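Long-range contacts in putative cell adhesion protein (Bacteroides eggerthii, PDB 4GPV), which is probably a subunit of the FimA-like type V pili that gut Bacteroides build, and may serve in cell adhesion: residues 161-166 with 300-305; 46-51 with 89-94; 175-180 with 268-273; 185-190 with 257-262; 16-21 with 73-78. All blocks are in the same frame, centred on the assembly; numbering follows the deposited sequence. Where two conformers were deposited one is given.

Interaction 1. Residues 161-166 with 300-305; sequences QLIVKD and TVTVTL
Lys165 of strand 161-166 runs along the neighbouring strand 300-305 like a strap laid over two threonines. Its CB starts beside Thr304, 3.7 Å from OG1 of that residue. CG stands anti to the carbonyl carbon (chi1 -66°) and the chain is extended from there on, which carries it back toward the start of the partner strand. CD touches both Thr304 OG1 and Thr302 CG2, and CE closes on Thr302 CG2 at 3.6 Å. NZ finds its hydrogen-bond partner beyond the pair, at Ser243 OG. Next to it on the same face, Ile163 lays CG2 against Thr302 CG2; its CD1 meets Thr300 CG2, 3.7 Å away, and also lies against Thr302 OG1. The face of Leu162, Val164, Val301 and Val303 is apolar and buried; there Leu162 CD1 touches Val303 CG2 at 3.6 Å. The backbones are joined in parallel by five nearly straight bonds, among them Ile163 N to Val301 O at 2.8 Å and Lys165 N to Val303 O at 2.8 Å. At the far end Asp166 brings OD1 near Leu305 CB, but its charge is met by Arg168. Both segments belong to the FimA-like C-terminal domain. Strand 297-306 sits between strand 146-169 and strand 329-343, and Leu263 and Ile265 of strand 262-271 pack against the buried face.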
# COMPACT_ATOMS: atom_id res chain seq x y z
N GLN A 161 10.09 0.36 -1.04
CA GLN A 161 11.24 -0.49 -1.39
C GLN A 161 12.40 -0.12 -0.49
O GLN A 161 12.60 1.06 -0.21
CB GLN A 161 11.68 -0.26 -2.85
CG GLN A 161 10.77 -0.96 -3.85
CD GLN A 161 11.10 -0.57 -5.27
OE1 GLN A 161 10.78 0.53 -5.73
NE2 GLN A 161 11.77 -1.46 -5.97
N LEU A 162 13.22 -1.12 -0.10
CA LEU A 162 14.38 -0.88 0.75
C LEU A 162 15.67 -1.25 0.03
O LEU A 162 15.79 -2.36 -0.50
CB LEU A 162 14.25 -1.69 2.06
CG LEU A 162 15.45 -1.69 2.99
CD1 LEU A 162 15.74 -0.27 3.51
CD2 LEU A 162 15.25 -2.67 4.15
N ILE A 163 16.63 -0.30 0.01
CA ILE A 163 18.00 -0.47 -0.48
C ILE A 163 18.93 -0.33 0.73
O ILE A 163 18.93 0.72 1.37
CB ILE A 163 18.35 0.55 -1.61
CG1 ILE A 163 17.46 0.33 -2.85
CG2 ILE A 163 19.84 0.50 -1.99
CD1 ILE A 163 17.54 1.46 -3.84
N VAL A 164 19.74 -1.37 1.04
CA VAL A 164 20.65 -1.34 2.16
C VAL A 164 22.08 -1.24 1.65
O VAL A 164 22.47 -2.02 0.78
CB VAL A 164 20.46 -2.57 3.06
CG1 VAL A 164 21.45 -2.55 4.24
CG2 VAL A 164 19.02 -2.65 3.57
N LYS A 165 22.82 -0.24 2.11
CA LYS A 165 24.26 -0.08 1.83
C LYS A 165 24.95 -0.28 3.15
O LYS A 165 24.89 0.60 4.01
CB LYS A 165 24.57 1.27 1.18
CG LYS A 165 23.94 1.37 -0.20
CD LYS A 165 24.06 2.73 -0.81
CE LYS A 165 23.31 2.75 -2.11
NZ LYS A 165 23.66 3.94 -2.94
N ASP A 166 25.51 -1.48 3.36
CA ASP A 166 26.09 -1.84 4.64
C ASP A 166 27.60 -1.60 4.68
O ASP A 166 28.36 -2.37 4.08
CB ASP A 166 25.76 -3.29 4.99
CG ASP A 166 26.12 -3.62 6.44
OD1 ASP A 166 26.48 -2.68 7.19
OD2 ASP A 166 26.04 -4.80 6.82
N THR A 300 11.19 4.87 -2.24
CA THR A 300 12.47 4.17 -2.25
C THR A 300 13.26 4.67 -1.04
O THR A 300 13.49 5.88 -0.88
CB THR A 300 13.22 4.36 -3.56
OG1 THR A 300 12.45 3.80 -4.64
CG2 THR A 300 14.60 3.71 -3.52
N VAL A 301 13.58 3.74 -0.13
CA VAL A 301 14.31 4.08 1.08
C VAL A 301 15.70 3.50 0.96
O VAL A 301 15.80 2.28 0.87
CB VAL A 301 13.61 3.53 2.33
CG1 VAL A 301 14.41 3.84 3.61
CG2 VAL A 301 12.16 4.02 2.44
N THR A 302 16.75 4.36 0.96
CA THR A 302 18.15 3.88 0.95
C THR A 302 18.71 4.11 2.34
O THR A 302 18.70 5.24 2.83
CB THR A 302 18.98 4.57 -0.13
OG1 THR A 302 18.26 4.55 -1.36
CG2 THR A 302 20.37 3.93 -0.31
N VAL A 303 19.18 3.04 2.99
CA VAL A 303 19.73 3.10 4.34
C VAL A 303 21.21 2.75 4.23
O VAL A 303 21.53 1.66 3.73
CB VAL A 303 18.98 2.09 5.26
CG1 VAL A 303 19.54 2.12 6.69
CG2 VAL A 303 17.47 2.37 5.26
N THR A 304 22.10 3.69 4.61
CA THR A 304 23.54 3.48 4.60
C THR A 304 23.92 3.34 6.06
O THR A 304 23.72 4.28 6.83
CB THR A 304 24.30 4.60 3.87
OG1 THR A 304 23.80 4.67 2.54
CG2 THR A 304 25.82 4.38 3.83
N LEU A 305 24.49 2.18 6.41
CA LEU A 305 24.93 1.89 7.78
C LEU A 305 26.44 1.93 7.89
O LEU A 305 27.10 1.45 6.99
CB LEU A 305 24.45 0.49 8.14
CG LEU A 305 22.95 0.24 8.03
CD1 LEU A 305 22.64 -1.17 8.40
CD2 LEU A 305 22.17 1.23 8.92

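Interaction 2. Residues 46-51 with 89-94; sequences VINNYL and VANTGA
An antiparallel strand pair frays here into two loops, and the side-chain amides of Asn49 and Asn91 take over from the backbone ladder. Asn91 is the main clasp. Its ND2 gives a hydrogen to Val46 O at 2.9 Å, almost in the plane of its own amide, while OD1 accepts Asn48 N at 2.7 Å in the carbonyl plane and, weakly, Asn49 N. Both ends of one amide therefore grip the segment 46-49, which fixes its rotation, and ND2 also reaches Leu131 O. In return Asn91 N bonds to Asn49 O. Without this amide, as with an alanine here, Val46 O and Asn48 N are likely to lose their mates and the segment 46-49 to shift. The amide of Asn49 works the other way round: with CG wedged between backbone N and carbonyl carbon (chi1 54°), OD1 swings over the opposite loop and takes Gly93 N at 2.9 Å, the donor standing 35° above the carbonyl plane. A water lies within hydrogen-bonding distance of both Asn49 OD1 and Gly93 O, and another lies between Asn49 ND2 and Asn91 O, weakly held at the latter. Further on, Leu51 N bonds to Val89 O at 2.8 Å, and Tyr50 CB rests 4.1 Å from Ala90 CB. Regular antiparallel pairing thus passes into asparagine-bridged loops within the large mixed sheet, where strand 50-56 starts and strand 83-90 ends.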
# COMPACT_ATOMS: atom_id res chain seq x y z
N VAL A 46 -1.57 -6.47 -13.69
CA VAL A 46 -2.56 -7.34 -14.30
C VAL A 46 -3.95 -7.10 -13.67
O VAL A 46 -4.09 -6.98 -12.46
CB VAL A 46 -2.13 -8.84 -14.24
CG1 VAL A 46 -1.68 -9.26 -12.85
CG2 VAL A 46 -3.22 -9.76 -14.78
N ILE A 47 -4.96 -7.02 -14.53
CA ILE A 47 -6.36 -6.96 -14.11
C ILE A 47 -6.83 -8.40 -14.13
O ILE A 47 -7.03 -8.95 -15.21
CB ILE A 47 -7.27 -6.05 -15.00
CG1 ILE A 47 -6.84 -4.56 -14.92
CG2 ILE A 47 -8.77 -6.23 -14.60
CD1 ILE A 47 -7.54 -3.67 -15.99
N ASN A 48 -6.97 -9.02 -12.96
CA ASN A 48 -7.46 -10.39 -12.89
C ASN A 48 -8.98 -10.44 -13.06
O ASN A 48 -9.53 -11.39 -13.63
CB ASN A 48 -7.07 -11.02 -11.56
CG ASN A 48 -5.59 -11.18 -11.49
OD1 ASN A 48 -4.97 -11.76 -12.41
ND2 ASN A 48 -4.99 -10.64 -10.44
N ASN A 49 -9.66 -9.43 -12.50
CA ASN A 49 -11.11 -9.28 -12.50
C ASN A 49 -11.46 -7.87 -12.08
O ASN A 49 -10.58 -7.13 -11.57
CB ASN A 49 -11.75 -10.29 -11.54
CG ASN A 49 -11.18 -10.20 -10.15
OD1 ASN A 49 -11.40 -9.21 -9.42
ND2 ASN A 49 -10.37 -11.21 -9.80
N TYR A 50 -12.71 -7.47 -12.29
CA TYR A 50 -13.12 -6.13 -11.85
C TYR A 50 -14.64 -6.08 -11.69
O TYR A 50 -15.34 -6.96 -12.18
CB TYR A 50 -12.62 -5.03 -12.82
CG TYR A 50 -13.13 -5.18 -14.25
CD1 TYR A 50 -12.45 -5.96 -15.17
CD2 TYR A 50 -14.30 -4.54 -14.66
CE1 TYR A 50 -12.92 -6.10 -16.48
CE2 TYR A 50 -14.78 -4.68 -15.97
CZ TYR A 50 -14.07 -5.45 -16.88
OH TYR A 50 -14.50 -5.59 -18.17
N LEU A 51 -15.12 -5.05 -11.01
CA LEU A 51 -16.54 -4.77 -10.83
C LEU A 51 -16.82 -3.39 -11.38
O LEU A 51 -16.04 -2.46 -11.15
CB LEU A 51 -16.99 -4.84 -9.35
CG LEU A 51 -16.70 -6.16 -8.58
CD1 LEU A 51 -16.91 -5.96 -7.07
CD2 LEU A 51 -17.62 -7.27 -9.07
N VAL A 89 -13.73 -1.11 -9.60
CA VAL A 89 -12.79 -1.65 -8.62
C VAL A 89 -12.22 -2.90 -9.25
O VAL A 89 -12.98 -3.77 -9.65
CB VAL A 89 -13.41 -1.92 -7.22
CG1 VAL A 89 -12.36 -2.52 -6.28
CG2 VAL A 89 -14.00 -0.65 -6.60
N ALA A 90 -10.89 -3.00 -9.33
CA ALA A 90 -10.27 -4.20 -9.90
C ALA A 90 -9.60 -5.03 -8.82
O ALA A 90 -9.09 -4.49 -7.83
CB ALA A 90 -9.20 -3.79 -10.92
N ASN A 91 -9.58 -6.35 -9.04
CA ASN A 91 -8.81 -7.34 -8.30
C ASN A 91 -9.27 -7.59 -6.88
O ASN A 91 -8.49 -8.06 -6.07
CB ASN A 91 -7.31 -6.99 -8.37
CG ASN A 91 -6.75 -7.09 -9.76
OD1 ASN A 91 -7.27 -7.84 -10.60
ND2 ASN A 91 -5.64 -6.42 -10.04
N THR A 92 -10.58 -7.44 -6.61
CA THR A 92 -11.10 -7.82 -5.29
C THR A 92 -11.87 -9.17 -5.39
O THR A 92 -12.40 -9.63 -4.38
CB THR A 92 -11.97 -6.74 -4.66
OG1 THR A 92 -13.18 -6.55 -5.42
CG2 THR A 92 -11.21 -5.43 -4.38
N GLY A 93 -11.93 -9.75 -6.57
CA GLY A 93 -12.59 -11.03 -6.81
C GLY A 93 -14.09 -10.97 -7.01
O GLY A 93 -14.64 -9.90 -7.25
N ALA A 94 -14.77 -12.15 -6.94
CA ALA A 94 -16.21 -12.25 -7.15
C ALA A 94 -17.01 -11.28 -6.29
O ALA A 94 -16.63 -11.01 -5.15
CB ALA A 94 -16.69 -13.67 -6.90
O HOH W 1 -13.93 -8.25 -9.14
O HOH W 2 -8.56 -10.97 -7.37

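Interaction 3. Residues 175-180 with 268-273; sequences TITITD and TKTVGG
Thr270 O is gripped twice: Thr177 N gives it a nearly straight bond of 3.0 Å in the carbonyl plane, and a water that also donates to Thr175 O adds a weak one. The water fills in just where the strands part toward Thr175. In return Thr270 N bonds to Thr177 O at 2.8 Å, and Thr179 and Thr268 exchange a second such pair, Thr268 N to Thr179 O also measuring 2.8 Å. On the threonine face, Thr177 and Thr270 lie side by side and point the same way. In the conformer given, Thr177 turns OG1 anti to its own nitrogen (chi1 -166°), which presses CG2 against Thr270 CB at 3.6 Å and sends the hydroxyl off to Met171 O. The hydroxyl of Thr270 likewise looks elsewhere, to Ser275 OG, and that of Thr268 reaches Asp181 further along the partner strand. The other face is largely apolar. Ile176 CG1 meets Val271 CG2 at 3.8 Å, the two side chains lying alongside one another, and the extended chain of Lys269 passes by: CG sits 4.0 Å from Ile178 CG1, and CE reaches Ile176 CG2 at 3.7 Å. Between segments 175-180 and 268-273 the direct polar bonds are therefore backbone bonds, while the threonines lend carbon to the pairing and spend their hydroxyls beyond it. Lys269 contributes its methylene groups to the apolar side, which suits a strand pair at the surface.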
# COMPACT_ATOMS: atom_id res chain seq x y z
N THR A 175 33.81 -8.38 20.68
CA THR A 175 33.15 -8.32 21.99
C THR A 175 31.66 -8.03 21.80
O THR A 175 30.82 -8.56 22.54
CB THR A 175 33.84 -7.24 22.85
OG1 THR A 175 35.22 -7.62 23.00
CG2 THR A 175 33.20 -7.08 24.21
N ILE A 176 31.35 -7.17 20.84
CA ILE A 176 29.99 -6.81 20.49
C ILE A 176 29.70 -7.46 19.16
O ILE A 176 30.51 -7.34 18.23
CB ILE A 176 29.78 -5.28 20.46
CG1 ILE A 176 30.14 -4.66 21.84
CG2 ILE A 176 28.36 -4.91 20.00
CD1 ILE A 176 30.49 -3.18 21.79
N THR A 177 28.56 -8.16 19.09
CA THR A 177 28.16 -8.78 17.84
C THR A 177 26.75 -8.32 17.49
O THR A 177 25.93 -8.06 18.38
CB THR A 177 28.33 -10.31 17.87
OG1 THR A 177 28.23 -10.81 16.54
CG2 THR A 177 27.34 -11.01 18.77
N ILE A 178 26.51 -8.14 16.20
CA ILE A 178 25.20 -7.76 15.69
C ILE A 178 24.88 -8.74 14.60
O ILE A 178 25.73 -9.00 13.75
CB ILE A 178 25.06 -6.26 15.24
CG1 ILE A 178 25.28 -5.33 16.44
CG2 ILE A 178 23.69 -5.98 14.59
CD1 ILE A 178 25.37 -3.81 16.07
N THR A 179 23.68 -9.32 14.67
CA THR A 179 23.14 -10.20 13.65
C THR A 179 21.86 -9.53 13.15
O THR A 179 20.96 -9.25 13.95
CB THR A 179 22.90 -11.62 14.20
OG1 THR A 179 24.14 -12.17 14.63
CG2 THR A 179 22.24 -12.56 13.17
N ASP A 180 21.77 -9.25 11.84
CA ASP A 180 20.54 -8.67 11.32
C ASP A 180 19.50 -9.76 11.17
O ASP A 180 19.83 -10.85 10.66
CB ASP A 180 20.80 -7.99 9.97
CG ASP A 180 21.79 -6.85 10.03
OD1 ASP A 180 21.83 -6.14 11.08
OD2 ASP A 180 22.57 -6.70 9.08
N THR A 268 19.70 -8.17 16.18
CA THR A 268 19.97 -8.60 17.56
C THR A 268 21.40 -8.21 17.90
O THR A 268 22.35 -8.62 17.21
CB THR A 268 19.72 -10.09 17.77
OG1 THR A 268 18.35 -10.37 17.47
CG2 THR A 268 20.00 -10.52 19.20
N LYS A 269 21.55 -7.44 18.98
CA LYS A 269 22.88 -7.05 19.47
C LYS A 269 23.21 -7.90 20.69
O LYS A 269 22.37 -7.98 21.60
CB LYS A 269 22.92 -5.55 19.82
CG LYS A 269 24.29 -5.03 20.29
CD LYS A 269 24.14 -3.56 20.72
CE LYS A 269 25.46 -2.96 21.11
NZ LYS A 269 25.30 -1.59 21.67
N THR A 270 24.41 -8.51 20.71
CA THR A 270 24.85 -9.34 21.84
C THR A 270 26.15 -8.74 22.42
O THR A 270 27.12 -8.51 21.70
CB THR A 270 25.00 -10.82 21.45
OG1 THR A 270 23.77 -11.29 20.91
CG2 THR A 270 25.39 -11.69 22.64
N VAL A 271 26.11 -8.46 23.71
CA VAL A 271 27.25 -7.91 24.47
C VAL A 271 27.35 -8.69 25.76
O VAL A 271 26.50 -8.55 26.64
CB VAL A 271 27.15 -6.39 24.75
CG1 VAL A 271 28.41 -5.89 25.45
CG2 VAL A 271 26.87 -5.59 23.48
N GLY A 272 28.36 -9.55 25.84
CA GLY A 272 28.52 -10.43 26.99
C GLY A 272 27.31 -11.34 27.07
O GLY A 272 26.88 -11.88 26.05
N GLY A 273 26.69 -11.39 28.25
CA GLY A 273 25.51 -12.21 28.50
C GLY A 273 24.18 -11.57 28.15
O GLY A 273 23.13 -12.06 28.58
O HOH W 3 28.73 -10.79 22.06

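Interaction 4. Residues 185-190 with 257-262; sequences LLFAGK and TTQPTI
Torsions of the two side chains bring Gln259 CG over one face of the Phe187 ring. Phe187 holds CG anti to the carbonyl carbon; in Gln259, chi1 (171°) sets CG anti to the nitrogen and over the ring, and the bend at chi2 (59°) turns the amide toward Pro260 O. Gln259 CG stands 3.8 Å from the ring centroid of Phe187, a CH-pi contact over the face, somewhat toward the rim. Beyond it the amide tilts 45° from the ring, with NE2 at 3.5 Å from Phe187 CD2. NE2 spends a hydrogen on Pro260 O, 3.1 Å away on a lone pair, and this bond keeps the amide folded back on its own loop. Cut back to an alanine, Gln259 has neither CG nor amide, and the phenylalanine ring, its packing partner on that face gone, would probably shift. At the ring's edge sits Ile262 CD1, 4.1 Å from Phe187 CD2. The backbones meet in a short antiparallel pair, Leu186 N to Ile262 O at 2.7 Å and Ile262 N back to Leu186 O. Next to it Thr261 OG1 donates to Phe187 O at 2.7 Å. That hydroxyl oxygen also accepts from a water held by Gly189 N, and it bonds to Asn254 ND2 as well, so this buried oxygen is well served. Leu185 CD1 packs on Thr261 CG2, at 3.7 Å. Phe187 has positive phi, and together with Ala188 it faces Tyr208: a G1 beta bulge, which interrupts strand 176-193 just where the loop 257-262 docks and leads into strand 262-271.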
# COMPACT_ATOMS: atom_id res chain seq x y z
N LEU A 185 8.12 -3.81 8.56
CA LEU A 185 7.28 -2.65 8.40
C LEU A 185 6.47 -2.57 9.66
O LEU A 185 5.77 -3.52 10.00
CB LEU A 185 6.39 -2.69 7.14
CG LEU A 185 5.76 -1.34 6.76
CD1 LEU A 185 6.86 -0.29 6.34
CD2 LEU A 185 4.74 -1.52 5.60
N LEU A 186 6.54 -1.44 10.34
CA LEU A 186 5.79 -1.25 11.58
C LEU A 186 4.66 -0.30 11.33
O LEU A 186 4.86 0.73 10.66
CB LEU A 186 6.72 -0.73 12.73
CG LEU A 186 8.08 -1.43 12.90
CD1 LEU A 186 8.87 -0.77 14.09
CD2 LEU A 186 7.91 -2.95 13.12
N PHE A 187 3.45 -0.63 11.84
CA PHE A 187 2.29 0.25 11.75
C PHE A 187 1.92 0.57 10.32
O PHE A 187 1.75 1.72 9.94
CB PHE A 187 2.49 1.56 12.55
CG PHE A 187 2.98 1.24 13.94
CD1 PHE A 187 2.21 0.47 14.80
CD2 PHE A 187 4.25 1.62 14.35
CE1 PHE A 187 2.69 0.09 16.05
CE2 PHE A 187 4.74 1.24 15.60
CZ PHE A 187 3.95 0.47 16.44
N ALA A 188 1.71 -0.50 9.54
CA ALA A 188 1.11 -0.40 8.21
C ALA A 188 -0.37 -0.06 8.40
O ALA A 188 -1.01 -0.74 9.20
CB ALA A 188 1.24 -1.75 7.50
N GLY A 189 -0.90 0.94 7.70
CA GLY A 189 -2.32 1.28 7.84
C GLY A 189 -3.20 0.09 7.46
O GLY A 189 -2.98 -0.54 6.42
N LYS A 190 -4.20 -0.23 8.31
CA LYS A 190 -5.06 -1.39 8.04
C LYS A 190 -6.09 -1.17 6.91
O LYS A 190 -6.30 -2.09 6.12
CB LYS A 190 -5.84 -1.76 9.33
CG LYS A 190 -6.98 -2.78 9.11
CD LYS A 190 -7.54 -3.32 10.41
CE LYS A 190 -8.58 -4.38 10.18
NZ LYS A 190 -8.73 -5.26 11.37
N THR A 257 -1.10 10.74 11.76
CA THR A 257 -1.68 11.60 12.81
C THR A 257 -2.09 10.75 14.02
O THR A 257 -2.24 11.30 15.12
CB THR A 257 -2.78 12.49 12.24
OG1 THR A 257 -3.78 11.67 11.64
CG2 THR A 257 -2.25 13.47 11.20
N THR A 258 -2.23 9.41 13.86
CA THR A 258 -2.42 8.52 15.01
C THR A 258 -1.07 7.86 15.30
O THR A 258 -0.55 7.95 16.40
CB THR A 258 -3.53 7.49 14.81
OG1 THR A 258 -4.78 8.19 14.71
CG2 THR A 258 -3.61 6.49 15.96
N GLN A 259 -0.50 7.19 14.29
CA GLN A 259 0.81 6.54 14.45
C GLN A 259 1.44 6.46 13.10
O GLN A 259 0.84 5.83 12.23
CB GLN A 259 0.68 5.13 15.06
CG GLN A 259 2.00 4.32 15.05
CD GLN A 259 3.17 4.95 15.81
OE1 GLN A 259 3.05 5.36 16.96
NE2 GLN A 259 4.34 5.03 15.19
N PRO A 260 2.66 7.01 12.87
CA PRO A 260 3.24 6.88 11.53
C PRO A 260 3.74 5.48 11.25
O PRO A 260 4.11 4.74 12.15
CB PRO A 260 4.43 7.83 11.56
CG PRO A 260 4.80 7.92 13.02
CD PRO A 260 3.50 7.87 13.74
N THR A 261 3.81 5.16 9.96
CA THR A 261 4.39 3.91 9.49
C THR A 261 5.91 4.04 9.64
O THR A 261 6.48 5.14 9.49
CB THR A 261 3.94 3.66 8.04
OG1 THR A 261 2.51 3.45 8.02
CG2 THR A 261 4.63 2.44 7.42
N ILE A 262 6.59 2.92 9.95
CA ILE A 262 8.04 2.90 10.15
C ILE A 262 8.63 1.73 9.37
O ILE A 262 8.15 0.60 9.51
CB ILE A 262 8.44 2.77 11.66
CG1 ILE A 262 7.72 3.80 12.57
CG2 ILE A 262 10.01 2.75 11.84
CD1 ILE A 262 7.85 3.54 14.04
O HOH W 4 0.96 2.50 5.94

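Interaction 5. Residues 16-21 with 73-78; sequences QAVLTI and AATITT
Ile21 and Ile76 slant across one another on the buried face of this antiparallel pair, Ile21 CG1 meeting Ile76 CD1 at 3.8 Å. Ile76 CG1 stands anti to the carbonyl carbon (chi1 -63°) and its chain stretches on, carrying CD1 toward Ile21. Leu19, paired with Ile76, makes only a looser approach, CB to CB at 4.4 Å. On the opposite face Val18 CG1 crosses Thr75 CG2 at 3.9 Å, while the hydroxyls of Thr20 and Thr75 share a water that stands 2.6 Å from Thr20 OG1 and 2.9 Å from Thr75 OG1. The strands are laced by Leu19 with Ile76 and Ile21 with Ala74, each pair trading two backbone bonds, Ile76 N to Leu19 O at 2.8 Å among them. Past the ladder, Gln16 reaches over with an extended chain and gives NE2 to Thr77 O at 3.0 Å, the oxygen lying almost in the amide plane. Tyr66, Val52 and Leu54 close over Ile76 from within the sheet domain. The pair is thus two-sided: apolar branches turn inward to the core, while the threonine hydroxyls and their bridging water belong to the outer surface.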
# COMPACT_ATOMS: atom_id res chain seq x y z
N GLN A 16 -33.56 1.78 -21.95
CA GLN A 16 -32.43 0.85 -22.03
C GLN A 16 -31.26 1.49 -22.75
O GLN A 16 -31.45 2.12 -23.81
CB GLN A 16 -32.82 -0.46 -22.74
CG GLN A 16 -31.69 -1.50 -22.60
CD GLN A 16 -31.99 -2.80 -23.28
OE1 GLN A 16 -32.85 -2.89 -24.17
NE2 GLN A 16 -31.29 -3.84 -22.89
N ALA A 17 -30.08 1.34 -22.19
CA ALA A 17 -28.89 1.90 -22.77
C ALA A 17 -27.85 0.83 -22.98
O ALA A 17 -27.94 -0.27 -22.42
CB ALA A 17 -28.33 2.98 -21.85
N VAL A 18 -26.86 1.15 -23.81
CA VAL A 18 -25.67 0.34 -24.03
C VAL A 18 -24.51 1.20 -23.60
O VAL A 18 -24.36 2.33 -24.09
CB VAL A 18 -25.51 -0.18 -25.48
CG1 VAL A 18 -24.26 -1.06 -25.58
CG2 VAL A 18 -26.75 -0.94 -25.93
N LEU A 19 -23.73 0.71 -22.64
CA LEU A 19 -22.56 1.40 -22.11
C LEU A 19 -21.33 0.58 -22.42
O LEU A 19 -21.32 -0.63 -22.14
CB LEU A 19 -22.70 1.59 -20.59
CG LEU A 19 -23.60 2.71 -20.08
CD1 LEU A 19 -24.95 2.18 -19.68
CD2 LEU A 19 -22.97 3.37 -18.85
N THR A 20 -20.32 1.21 -23.02
CA THR A 20 -19.05 0.56 -23.34
C THR A 20 -18.05 1.14 -22.36
O THR A 20 -17.86 2.36 -22.34
CB THR A 20 -18.67 0.76 -24.82
OG1 THR A 20 -19.72 0.25 -25.64
CG2 THR A 20 -17.36 0.07 -25.18
N ILE A 21 -17.47 0.28 -21.51
CA ILE A 21 -16.52 0.70 -20.49
C ILE A 21 -15.14 0.29 -20.95
O ILE A 21 -14.95 -0.86 -21.37
CB ILE A 21 -16.84 0.14 -19.07
CG1 ILE A 21 -18.35 0.23 -18.71
CG2 ILE A 21 -15.91 0.77 -17.97
CD1 ILE A 21 -18.96 1.65 -18.37
N ALA A 73 -12.19 -4.02 -21.23
CA ALA A 73 -13.38 -3.55 -21.96
C ALA A 73 -14.63 -4.35 -21.59
O ALA A 73 -14.59 -5.57 -21.60
CB ALA A 73 -13.14 -3.61 -23.46
N ALA A 74 -15.73 -3.66 -21.25
CA ALA A 74 -17.02 -4.30 -20.93
C ALA A 74 -18.16 -3.65 -21.71
O ALA A 74 -18.14 -2.43 -21.92
CB ALA A 74 -17.30 -4.19 -19.43
N THR A 75 -19.14 -4.45 -22.17
CA THR A 75 -20.35 -3.95 -22.82
C THR A 75 -21.49 -4.24 -21.85
O THR A 75 -21.80 -5.41 -21.58
CB THR A 75 -20.52 -4.57 -24.22
OG1 THR A 75 -19.36 -4.29 -25.00
CG2 THR A 75 -21.75 -4.04 -24.95
N ILE A 76 -22.08 -3.19 -21.28
CA ILE A 76 -23.15 -3.35 -20.30
C ILE A 76 -24.47 -2.98 -20.96
O ILE A 76 -24.60 -1.86 -21.47
CB ILE A 76 -22.86 -2.53 -19.01
CG1 ILE A 76 -21.56 -3.03 -18.31
CG2 ILE A 76 -24.06 -2.59 -18.06
CD1 ILE A 76 -20.98 -2.09 -17.26
N THR A 77 -25.46 -3.90 -20.94
CA THR A 77 -26.75 -3.60 -21.58
C THR A 77 -27.92 -3.65 -20.58
O THR A 77 -29.07 -3.48 -20.98
CB THR A 77 -27.02 -4.59 -22.72
OG1 THR A 77 -27.18 -5.90 -22.16
CG2 THR A 77 -25.92 -4.59 -23.78
N THR A 78 -27.63 -3.89 -19.30
CA THR A 78 -28.68 -4.01 -18.28
C THR A 78 -29.04 -2.67 -17.63
O THR A 78 -29.97 -2.63 -16.82
CB THR A 78 -28.22 -5.00 -17.21
OG1 THR A 78 -26.89 -4.64 -16.81
CG2 THR A 78 -28.26 -6.44 -17.71
O HOH W 5 -19.44 -2.07 -26.87

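How the interactions relate
The chain is elongated, and the five contacts are strung along it, the centres of interactions 3 and 5 lying about 64 Å apart at its two ends. Interactions 2 and 5 are neighbours, with centres about 18 Å apart; they meet where the Tyr50 hydroxyl, hydrogen-bonded to Asn71, packs on Ala73 and Ala74. Interaction 1 reaches the same large mixed sheet, since strand 146-169 runs next to both strand 18-24 and strand 297-306. Interactions 3 and 4 share the other sheet: both use strand 176-193 beside strand 262-271, with centres about 28 Å apart. Both are nested within the chain loop closed by interaction 1, whose nearest atoms come within about 5 Å of interaction 3.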